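Local coordinates for methylaspartate ammonia-lyase (Citrobacter amalonaticus, PDB 1KKO), which catalyses the reversible, magnesium-dependent anti elimination of ammonia from L-threo-3-methylaspartate to give mesaconate, probably as part of the methylaspartate cycle, at residues 211-222 against 257-268. Numbering follows the deposited sequence.
Sequences LREYVRWLSDRI and YIASLEKEAQGL
The amide of Q266 lies flat over the guanidinium of R216, the planes 22° apart, with Q266 NE2 directly above the group's centre. Stacked in this way, Q266 NE2 spends its hydrogens elsewhere: one bond to S219 OG is nearly straight (2.9 Å, 173°), the other meets D220 OD1 at 2.8 Å from above the carboxylate plane. D220 in turn holds R216 from within the same helix, OD2 lying 3.1 Å from R216 NE in the guanidinium plane, which would restrain rotation of the guanidinium under the amide. S219 OG, set between backbone N and carbonyl carbon (chi1 57°), donates a hydrogen bond to E264 O at 2.6 Å, in the carbonyl plane.

Toward the start of the helix segment, R212 bends at chi3 and reaches S260 end-on: NH2 bonds S260 OG at 2.9 Å, while NH1 meets S260 O from above the carbonyl plane and makes a weak salt bridge to E264 OE1. On the side facing the barrel, V215 CG1 packs 3.6 Å from E264 CB, and toward the other end I222 CD1 meets L268 CD1. The contact joins two outer helices of the TIM barrel, 209-225 and 251-260, the latter with its continuation into the type I' turn A265-L268; V215, I222 and A265 rest on strand 234-238, and I222 also touches helix 179-186.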
ATOM      1  N   LEU A 211      15.832 -25.016   1.853  1.00 20.24           N
ATOM      2  CA  LEU A 211      14.428 -24.853   2.202  1.00 19.90           C
ATOM      3  C   LEU A 211      14.133 -25.559   3.516  1.00 20.23           C
ATOM      4  O   LEU A 211      13.376 -25.063   4.338  1.00 20.13           O
ATOM      5  CB  LEU A 211      13.517 -25.366   1.093  1.00 19.17           C
ATOM      6  CG  LEU A 211      12.032 -25.332   1.454  1.00 18.46           C
ATOM      7  CD1 LEU A 211      11.583 -23.923   1.821  1.00 17.96           C
ATOM      8  CD2 LEU A 211      11.227 -25.860   0.291  1.00 18.78           C
ATOM      9  N   ARG A 212      14.734 -26.724   3.734  1.00 20.76           N
ATOM     10  CA  ARG A 212      14.525 -27.434   4.986  1.00 21.19           C
ATOM     11  C   ARG A 212      14.926 -26.560   6.172  1.00 21.40           C
ATOM     12  O   ARG A 212      14.184 -26.424   7.149  1.00 21.85           O
ATOM     13  CB  ARG A 212      15.344 -28.720   5.013  1.00 21.54           C
ATOM     14  CG  ARG A 212      15.201 -29.469   6.313  1.00 23.19           C
ATOM     15  CD  ARG A 212      16.036 -30.728   6.391  1.00 24.89           C
ATOM     16  NE  ARG A 212      15.788 -31.550   5.223  1.00 26.09           N
ATOM     17  CZ  ARG A 212      14.681 -32.244   5.017  1.00 27.51           C
ATOM     18  NH1 ARG A 212      13.702 -32.250   5.917  1.00 28.33           N
ATOM     19  NH2 ARG A 212      14.554 -32.941   3.901  1.00 28.36           N
ATOM     20  N   GLU A 213      16.099 -25.954   6.058  1.00 21.57           N
ATOM     21  CA  GLU A 213      16.633 -25.103   7.105  1.00 21.94           C
ATOM     22  C   GLU A 213      15.777 -23.847   7.266  1.00 20.88           C
ATOM     23  O   GLU A 213      15.591 -23.356   8.376  1.00 20.79           O
ATOM     24  CB  GLU A 213      18.098 -24.786   6.809  1.00 23.22           C
ATOM     25  CG  GLU A 213      18.929 -26.065   6.778  1.00 26.57           C
ATOM     26  CD  GLU A 213      20.419 -25.846   6.915  1.00 30.70           C
ATOM     27  OE1 GLU A 213      20.825 -25.062   7.797  1.00 33.34           O
ATOM     28  OE2 GLU A 213      21.185 -26.480   6.149  1.00 33.75           O
ATOM     29  N   TYR A 214      15.237 -23.348   6.158  1.00 19.44           N
ATOM     30  CA  TYR A 214      14.356 -22.189   6.226  1.00 18.87           C
ATOM     31  C   TYR A 214      13.047 -22.497   6.965  1.00 18.57           C
ATOM     32  O   TYR A 214      12.583 -21.692   7.777  1.00 17.95           O
ATOM     33  CB  TYR A 214      14.055 -21.645   4.833  1.00 18.60           C
ATOM     34  CG  TYR A 214      13.124 -20.458   4.917  1.00 17.39           C
ATOM     35  CD1 TYR A 214      13.589 -19.226   5.360  1.00 17.25           C
ATOM     36  CD2 TYR A 214      11.772 -20.579   4.615  1.00 16.72           C
ATOM     37  CE1 TYR A 214      12.744 -18.150   5.477  1.00 16.27           C
ATOM     38  CE2 TYR A 214      10.928 -19.503   4.720  1.00 15.88           C
ATOM     39  CZ  TYR A 214      11.413 -18.293   5.161  1.00 15.87           C
ATOM     40  OH  TYR A 214      10.549 -17.223   5.268  1.00 15.70           O
ATOM     41  N   VAL A 215      12.439 -23.651   6.694  1.00 18.57           N
ATOM     42  CA  VAL A 215      11.193 -23.994   7.362  1.00 19.06           C
ATOM     43  C   VAL A 215      11.424 -24.069   8.866  1.00 19.45           C
ATOM     44  O   VAL A 215      10.596 -23.618   9.659  1.00 19.37           O
ATOM     45  CB  VAL A 215      10.583 -25.308   6.844  1.00 19.15           C
ATOM     46  CG1 VAL A 215       9.333 -25.653   7.618  1.00 18.77           C
ATOM     47  CG2 VAL A 215      10.242 -25.188   5.367  1.00 19.45           C
ATOM     48  N   ARG A 216      12.558 -24.645   9.258  1.00 20.13           N
ATOM     49  CA  ARG A 216      12.894 -24.761  10.669  1.00 20.56           C
ATOM     50  C   ARG A 216      13.100 -23.380  11.282  1.00 19.82           C
ATOM     51  O   ARG A 216      12.632 -23.104  12.390  1.00 19.68           O
ATOM     52  CB  ARG A 216      14.154 -25.612  10.843  1.00 21.36           C
ATOM     53  CG  ARG A 216      14.540 -25.847  12.292  1.00 23.25           C
ATOM     54  CD  ARG A 216      13.477 -26.548  13.091  1.00 26.09           C
ATOM     55  NE  ARG A 216      13.541 -26.205  14.505  1.00 29.11           N
ATOM     56  CZ  ARG A 216      13.229 -27.035  15.490  1.00 30.38           C
ATOM     57  NH1 ARG A 216      12.819 -28.271  15.222  1.00 30.47           N
ATOM     58  NH2 ARG A 216      13.325 -26.624  16.746  1.00 31.02           N
ATOM     59  N   TRP A 217      13.811 -22.521  10.557  1.00 19.52           N
ATOM     60  CA  TRP A 217      14.043 -21.163  11.019  1.00 19.16           C
ATOM     61  C   TRP A 217      12.704 -20.457  11.197  1.00 18.79           C
ATOM     62  O   TRP A 217      12.480 -19.751  12.175  1.00 18.73           O
ATOM     63  CB  TRP A 217      14.901 -20.374  10.036  1.00 19.57           C
ATOM     64  CG  TRP A 217      15.052 -18.970  10.489  1.00 19.78           C
ATOM     65  CD1 TRP A 217      15.988 -18.489  11.354  1.00 20.41           C
ATOM     66  CD2 TRP A 217      14.191 -17.871  10.181  1.00 19.95           C
ATOM     67  NE1 TRP A 217      15.785 -17.149  11.580  1.00 20.89           N
ATOM     68  CE2 TRP A 217      14.686 -16.744  10.869  1.00 19.90           C
ATOM     69  CE3 TRP A 217      13.063 -17.713   9.368  1.00 19.31           C
ATOM     70  CZ2 TRP A 217      14.084 -15.488  10.783  1.00 19.86           C
ATOM     71  CZ3 TRP A 217      12.471 -16.469   9.287  1.00 19.57           C
ATOM     72  CH2 TRP A 217      12.986 -15.373   9.982  1.00 19.80           C
ATOM     73  N   LEU A 218      11.815 -20.674  10.235  1.00 18.27           N
ATOM     74  CA  LEU A 218      10.505 -20.043  10.211  1.00 17.94           C
ATOM     75  C   LEU A 218       9.638 -20.466  11.392  1.00 17.99           C
ATOM     76  O   LEU A 218       9.106 -19.625  12.118  1.00 17.32           O
ATOM     77  CB  LEU A 218       9.834 -20.387   8.884  1.00 17.61           C
ATOM     78  CG  LEU A 218       8.369 -20.021   8.699  1.00 16.76           C
ATOM     79  CD1 LEU A 218       8.157 -18.530   8.872  1.00 16.50           C
ATOM     80  CD2 LEU A 218       7.937 -20.483   7.325  1.00 16.13           C
ATOM     81  N   SER A 219       9.497 -21.770  11.602  1.00 18.63           N
ATOM     82  CA  SER A 219       8.702 -22.234  12.733  1.00 19.30           C
ATOM     83  C   SER A 219       9.350 -21.825  14.067  1.00 19.98           C
ATOM     84  O   SER A 219       8.653 -21.433  15.000  1.00 19.96           O
ATOM     85  CB  SER A 219       8.448 -23.734  12.664  1.00 19.50           C
ATOM     86  OG  SER A 219       9.656 -24.449  12.598  1.00 19.46           O
ATOM     87  N   ASP A 220      10.676 -21.898  14.147  1.00 20.58           N
ATOM     88  CA  ASP A 220      11.382 -21.444  15.350  1.00 21.27           C
ATOM     89  C   ASP A 220      11.076 -19.967  15.629  1.00 20.80           C
ATOM     90  O   ASP A 220      10.823 -19.579  16.768  1.00 21.01           O
ATOM     91  CB  ASP A 220      12.900 -21.592  15.190  1.00 21.78           C
ATOM     92  CG  ASP A 220      13.420 -22.965  15.586  1.00 23.34           C
ATOM     93  OD1 ASP A 220      12.695 -23.724  16.255  1.00 23.96           O
ATOM     94  OD2 ASP A 220      14.559 -23.348  15.259  1.00 25.85           O
ATOM     95  N   ARG A 221      11.106 -19.144  14.581  1.00 20.14           N
ATOM     96  CA  ARG A 221      10.906 -17.709  14.730  1.00 19.71           C
ATOM     97  C   ARG A 221       9.513 -17.411  15.244  1.00 19.49           C
ATOM     98  O   ARG A 221       9.330 -16.575  16.125  1.00 19.16           O
ATOM     99  CB  ARG A 221      11.121 -17.001  13.394  1.00 19.62           C
ATOM    100  CG  ARG A 221      11.308 -15.504  13.512  1.00 19.61           C
ATOM    101  CD  ARG A 221      12.619 -15.116  14.187  1.00 19.75           C
ATOM    102  NE  ARG A 221      12.885 -13.688  14.101  1.00 20.40           N
ATOM    103  CZ  ARG A 221      13.875 -13.075  14.729  1.00 20.67           C
ATOM    104  NH1 ARG A 221      14.712 -13.762  15.502  1.00 21.74           N
ATOM    105  NH2 ARG A 221      14.029 -11.769  14.595  1.00 20.83           N
ATOM    106  N   ILE A 222       8.527 -18.092  14.672  1.00 19.36           N
ATOM    107  CA  ILE A 222       7.140 -17.941  15.090  1.00 19.65           C
ATOM    108  C   ILE A 222       6.978 -18.348  16.552  1.00 21.04           C
ATOM    109  O   ILE A 222       6.407 -17.601  17.340  1.00 21.17           O
ATOM    110  CB  ILE A 222       6.205 -18.765  14.174  1.00 19.10           C
ATOM    111  CG1 ILE A 222       6.151 -18.139  12.776  1.00 18.08           C
ATOM    112  CG2 ILE A 222       4.809 -18.861  14.774  1.00 19.21           C
ATOM    113  CD1 ILE A 222       5.643 -19.091  11.706  1.00 18.19           C
ATOM    114  N   TYR A 257      10.201 -35.739  -0.482  1.00 21.05           N
ATOM    115  CA  TYR A 257      10.865 -34.552   0.039  1.00 20.68           C
ATOM    116  C   TYR A 257       9.868 -33.610   0.719  1.00 19.97           C
ATOM    117  O   TYR A 257      10.108 -33.126   1.819  1.00 19.90           O
ATOM    118  CB  TYR A 257      11.600 -33.804  -1.069  1.00 20.91           C
ATOM    119  CG  TYR A 257      12.063 -32.447  -0.604  1.00 20.62           C
ATOM    120  CD1 TYR A 257      13.127 -32.326   0.277  1.00 20.05           C
ATOM    121  CD2 TYR A 257      11.397 -31.294  -0.993  1.00 19.61           C
ATOM    122  CE1 TYR A 257      13.541 -31.091   0.735  1.00 19.97           C
ATOM    123  CE2 TYR A 257      11.802 -30.050  -0.542  1.00 19.45           C
ATOM    124  CZ  TYR A 257      12.876 -29.950   0.318  1.00 19.65           C
ATOM    125  OH  TYR A 257      13.278 -28.707   0.757  1.00 19.01           O
ATOM    126  N   ILE A 258       8.756 -33.341   0.047  1.00 19.45           N
ATOM    127  CA  ILE A 258       7.734 -32.457   0.602  1.00 19.32           C
ATOM    128  C   ILE A 258       7.249 -32.998   1.944  1.00 19.98           C
ATOM    129  O   ILE A 258       7.118 -32.259   2.914  1.00 19.70           O
ATOM    130  CB  ILE A 258       6.574 -32.306  -0.398  1.00 18.88           C
ATOM    131  CG1 ILE A 258       7.018 -31.468  -1.600  1.00 18.48           C
ATOM    132  CG2 ILE A 258       5.369 -31.646   0.263  1.00 18.42           C
ATOM    133  CD1 ILE A 258       6.125 -31.598  -2.788  1.00 18.28           C
ATOM    134  N   ALA A 259       6.997 -34.300   2.012  1.00 20.37           N
ATOM    135  CA  ALA A 259       6.542 -34.908   3.258  1.00 20.76           C
ATOM    136  C   ALA A 259       7.577 -34.739   4.375  1.00 21.45           C
ATOM    137  O   ALA A 259       7.225 -34.557   5.545  1.00 21.85           O
ATOM    138  CB  ALA A 259       6.239 -36.383   3.035  1.00 20.93           C
ATOM    139  N   SER A 260       8.856 -34.799   4.009  1.00 21.96           N
ATOM    140  CA  SER A 260       9.935 -34.676   4.981  1.00 22.23           C
ATOM    141  C   SER A 260      10.003 -33.292   5.623  1.00 21.84           C
ATOM    142  O   SER A 260      10.632 -33.116   6.663  1.00 22.63           O
ATOM    143  CB  SER A 260      11.291 -35.028   4.344  1.00 22.52           C
ATOM    144  OG  SER A 260      11.832 -33.958   3.585  1.00 23.72           O
ATOM    145  N   LEU A 261       9.363 -32.303   5.005  1.00 21.22           N
ATOM    146  CA  LEU A 261       9.369 -30.957   5.563  1.00 20.64           C
ATOM    147  C   LEU A 261       8.400 -30.803   6.732  1.00 20.54           C
ATOM    148  O   LEU A 261       8.525 -29.855   7.506  1.00 20.82           O
ATOM    149  CB  LEU A 261       9.036 -29.928   4.487  1.00 20.15           C
ATOM    150  CG  LEU A 261      10.029 -29.807   3.331  1.00 20.11           C
ATOM    151  CD1 LEU A 261       9.501 -28.824   2.305  1.00 19.42           C
ATOM    152  CD2 LEU A 261      11.387 -29.371   3.798  1.00 20.42           C
ATOM    153  N   GLU A 262       7.447 -31.720   6.883  1.00 20.65           N
ATOM    154  CA  GLU A 262       6.440 -31.567   7.928  1.00 21.36           C
ATOM    155  C   GLU A 262       7.063 -31.407   9.306  1.00 21.79           C
ATOM    156  O   GLU A 262       6.623 -30.578  10.095  1.00 22.07           O
ATOM    157  CB  GLU A 262       5.432 -32.726   7.930  1.00 21.65           C
ATOM    158  CG  GLU A 262       4.187 -32.406   8.747  1.00 23.11           C
ATOM    159  CD  GLU A 262       3.112 -33.478   8.692  1.00 24.63           C
ATOM    160  OE1 GLU A 262       3.172 -34.364   7.818  1.00 25.46           O
ATOM    161  OE2 GLU A 262       2.183 -33.416   9.527  1.00 27.25           O
ATOM    162  N   LYS A 263       8.080 -32.210   9.603  1.00 22.32           N
ATOM    163  CA  LYS A 263       8.728 -32.141  10.910  1.00 22.65           C
ATOM    164  C   LYS A 263       9.307 -30.760  11.200  1.00 22.65           C
ATOM    165  O   LYS A 263       9.297 -30.309  12.346  1.00 23.36           O
ATOM    166  CB  LYS A 263       9.838 -33.190  11.017  1.00 22.78           C
ATOM    167  N   GLU A 264       9.800 -30.088  10.167  1.00 22.41           N
ATOM    168  CA  GLU A 264      10.451 -28.794  10.344  1.00 22.37           C
ATOM    169  C   GLU A 264       9.444 -27.699  10.725  1.00 21.65           C
ATOM    170  O   GLU A 264       9.830 -26.657  11.253  1.00 21.30           O
ATOM    171  CB  GLU A 264      11.216 -28.392   9.079  1.00 23.16           C
ATOM    172  CG  GLU A 264      12.064 -29.494   8.453  1.00 24.66           C
ATOM    173  CD  GLU A 264      13.132 -30.056   9.377  1.00 27.00           C
ATOM    174  OE1 GLU A 264      13.678 -31.134   9.050  1.00 29.38           O
ATOM    175  OE2 GLU A 264      13.435 -29.430  10.414  1.00 27.77           O
ATOM    176  N   ALA A 265       8.162 -27.955  10.476  1.00 21.21           N
ATOM    177  CA  ALA A 265       7.108 -26.981  10.760  1.00 21.04           C
ATOM    178  C   ALA A 265       6.671 -26.974  12.226  1.00 21.29           C
ATOM    179  O   ALA A 265       5.907 -26.098  12.639  1.00 20.49           O
ATOM    180  CB  ALA A 265       5.918 -27.219   9.854  1.00 20.84           C
ATOM    181  N   GLN A 266       7.137 -27.957  13.002  1.00 21.43           N
ATOM    182  CA  GLN A 266       6.847 -28.040  14.438  1.00 21.81           C
ATOM    183  C   GLN A 266       5.363 -27.900  14.792  1.00 21.44           C
ATOM    184  O   GLN A 266       4.997 -27.169  15.713  1.00 22.16           O
ATOM    185  CB  GLN A 266       7.672 -27.007  15.204  1.00 22.30           C
ATOM    186  CG  GLN A 266       9.158 -27.189  15.003  1.00 23.47           C
ATOM    187  CD  GLN A 266       9.991 -26.283  15.871  1.00 24.78           C
ATOM    188  OE1 GLN A 266      10.227 -26.588  17.041  1.00 26.68           O
ATOM    189  NE2 GLN A 266      10.467 -25.179  15.303  1.00 24.16           N
ATOM    190  N   GLY A 267       4.507 -28.603  14.061  1.00 20.92           N
ATOM    191  CA  GLY A 267       3.089 -28.606  14.363  1.00 20.85           C
ATOM    192  C   GLY A 267       2.246 -27.583  13.615  1.00 20.26           C
ATOM    193  O   GLY A 267       1.025 -27.652  13.647  1.00 20.70           O
ATOM    194  N   LEU A 268       2.890 -26.628  12.950  1.00 19.53           N
ATOM    195  CA  LEU A 268       2.175 -25.634  12.157  1.00 18.43           C
ATOM    196  C   LEU A 268       1.827 -26.284  10.821  1.00 17.74           C
ATOM    197  O   LEU A 268       2.687 -26.915  10.216  1.00 18.73           O
ATOM    198  CB  LEU A 268       3.060 -24.404  11.941  1.00 18.47           C
ATOM    199  CG  LEU A 268       3.577 -23.740  13.223  1.00 18.93           C
ATOM    200  CD1 LEU A 268       4.549 -22.606  12.927  1.00 19.42           C
ATOM    201  CD2 LEU A 268       2.429 -23.242  14.071  1.00 19.28           C
TER
HETATM  202  O   HOH W   1      11.446 -24.325  18.883  1.00 44.92           O